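Local structure of putative Glycerophosphoryl diester phosphodiesterase (Silicibacter pomeroyi, 3L12) at residues 239-244 and 267-272. The protein belongs to the glycerophosphoryl diester phosphodiesterase family, has a TIM-barrel fold and carries a magnesium ion in a metal site. Residues are numbered along the deposited sequence; the frame is centred on the assembly and turned at random.
Sequences QAVASA and LGLIVL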
loop_
_atom_site.group_PDB
_atom_site.type_symbol
_atom_site.label_atom_id
_atom_site.label_comp_id
_atom_site.label_asym_id
_atom_site.label_seq_id
_atom_site.Cartn_x
_atom_site.Cartn_y
_atom_site.Cartn_z
ATOM N N GLN A 239 25.612 -14.042 -22.949
ATOM C CA GLN A 239 26.248 -15.250 -23.419
ATOM C C GLN A 239 26.670 -16.095 -22.224
ATOM O O GLN A 239 26.457 -17.285 -22.229
ATOM C CB GLN A 239 27.446 -14.956 -24.343
ATOM C CG GLN A 239 28.019 -16.213 -24.987
ATOM C CD GLN A 239 26.972 -17.003 -25.788
ATOM O OE1 GLN A 239 26.454 -18.024 -25.312
ATOM N NE2 GLN A 239 26.608 -16.495 -26.960
ATOM N N ALA A 240 27.261 -15.484 -21.207
ATOM C CA ALA A 240 27.714 -16.208 -20.028
ATOM C C ALA A 240 26.558 -16.945 -19.342
ATOM O O ALA A 240 26.698 -18.086 -18.886
ATOM C CB ALA A 240 28.384 -15.245 -19.038
ATOM N N VAL A 241 25.411 -16.267 -19.256
ATOM C CA VAL A 241 24.218 -16.850 -18.632
ATOM C C VAL A 241 23.634 -17.990 -19.492
ATOM O O VAL A 241 23.347 -19.064 -18.961
ATOM C CB VAL A 241 23.155 -15.752 -18.352
ATOM C CG1 VAL A 241 21.839 -16.366 -17.947
ATOM C CG2 VAL A 241 23.671 -14.816 -17.279
ATOM N N ALA A 242 23.492 -17.778 -20.799
ATOM C CA ALA A 242 22.998 -18.842 -21.690
ATOM C C ALA A 242 23.945 -20.042 -21.605
ATOM O O ALA A 242 23.505 -21.197 -21.475
ATOM C CB ALA A 242 22.884 -18.357 -23.147
ATOM N N SER A 243 25.251 -19.778 -21.661
ATOM C CA SER A 243 26.252 -20.872 -21.570
ATOM C C SER A 243 26.209 -21.636 -20.241
ATOM O O SER A 243 26.438 -22.855 -20.245
ATOM C CB SER A 243 27.676 -20.363 -21.830
ATOM O OG SER A 243 27.816 -19.985 -23.186
ATOM N N ALA A 244 25.915 -20.938 -19.136
ATOM C CA ALA A 244 25.790 -21.553 -17.816
ATOM C C ALA A 244 24.533 -22.433 -17.697
ATOM O O ALA A 244 24.468 -23.272 -16.793
ATOM C CB ALA A 244 25.801 -20.519 -16.735
ATOM N N LEU A 267 19.426 -15.095 -27.722
ATOM C CA LEU A 267 19.933 -16.312 -27.063
ATOM C C LEU A 267 18.817 -17.104 -26.377
ATOM O O LEU A 267 19.088 -18.113 -25.751
ATOM C CB LEU A 267 21.032 -15.957 -26.063
ATOM C CG LEU A 267 22.353 -15.458 -26.636
ATOM C CD1 LEU A 267 23.233 -14.766 -25.618
ATOM C CD2 LEU A 267 23.123 -16.644 -27.295
ATOM N N GLY A 268 17.581 -16.639 -26.481
ATOM C CA GLY A 268 16.422 -17.301 -25.884
ATOM C C GLY A 268 16.168 -16.999 -24.405
ATOM O O GLY A 268 15.405 -17.717 -23.763
ATOM N N LEU A 269 16.815 -15.969 -23.867
ATOM C CA LEU A 269 16.682 -15.653 -22.425
ATOM C C LEU A 269 15.577 -14.664 -22.184
ATOM O O LEU A 269 15.206 -13.891 -23.083
ATOM C CB LEU A 269 17.987 -15.051 -21.895
ATOM C CG LEU A 269 19.264 -15.853 -22.028
ATOM C CD1 LEU A 269 20.543 -15.044 -21.740
ATOM C CD2 LEU A 269 19.177 -17.120 -21.143
ATOM N N ILE A 270 15.028 -14.711 -20.967
ATOM C CA ILE A 270 14.066 -13.708 -20.479
ATOM C C ILE A 270 14.917 -12.688 -19.705
ATOM O O ILE A 270 15.856 -13.104 -19.033
ATOM C CB ILE A 270 12.986 -14.370 -19.634
ATOM C CG1 ILE A 270 12.027 -15.162 -20.532
ATOM C CG2 ILE A 270 12.211 -13.316 -18.785
ATOM C CD1 ILE A 270 10.954 -16.025 -19.769
ATOM N N VAL A 271 14.605 -11.377 -19.799
ATOM C CA VAL A 271 15.367 -10.355 -19.147
ATOM C C VAL A 271 14.464 -9.594 -18.179
ATOM O O VAL A 271 13.453 -9.000 -18.598
ATOM C CB VAL A 271 15.993 -9.388 -20.152
ATOM C CG1 VAL A 271 16.857 -8.357 -19.455
ATOM C CG2 VAL A 271 16.791 -10.186 -21.232
ATOM N N LEU A 272 14.807 -9.657 -16.909
ATOM C CA LEU A 272 14.064 -8.930 -15.854
ATOM C C LEU A 272 15.069 -7.966 -15.258
ATOM O O LEU A 272 16.128 -8.393 -14.746
ATOM C CB LEU A 272 13.533 -9.864 -14.791
ATOM C CG LEU A 272 12.675 -11.059 -15.201
ATOM C CD1 LEU A 272 12.234 -11.722 -13.889
ATOM C CD2 LEU A 272 11.464 -10.642 -16.029
#
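The side chain of L269 reaches from the loop just before strand 270-273 to the flank of helix 237-244, where its CD1 lies 4.2 Å from V241 CG1 and also touches A242 CB. L269 and V241 make up the buried side of the contact. V241 continues inward to W249 and Y207 on strands 248-251 and 205-209, so a branched aliphatic residue suits it: its methyls can meet L269 and the barrel wall at once. A242, the bridge to the margin, faces the other segment directly, and its short side chain lets the two leucines come close to the helix, with L267 CB 4.2 Å from A242 CB. L269 has CG anti to the carbonyl carbon (chi1 -58°), a rotation that carries its CD1 up to the helix.

Toward the partly exposed side, L267 sets its two methyls against different parts of Q239. Its CD1 is 3.6 Å from Q239 N. Its CD2 touches the amide end of Q239, 3.5 Å from NE2. Although Q239 leaves the backbone pointing away, the bend at chi2 (57°) brings its amide back across L267 at about a right angle. Glutamine suits this margin because its long chain can fold the amide back onto leucine methyls while staying partly open to solvent. Between the leucines, exposed G268 ends helix 258-266 in a Schellman motif, its positive phi (83°) turning the chain toward strand 270-273.

The two segments thus join one outer helix of the barrel to the turn between helix 258-266 and strand 270-273, and their almost wholly apolar chemistry implies cohesion through burial and shape rather than directional bonds.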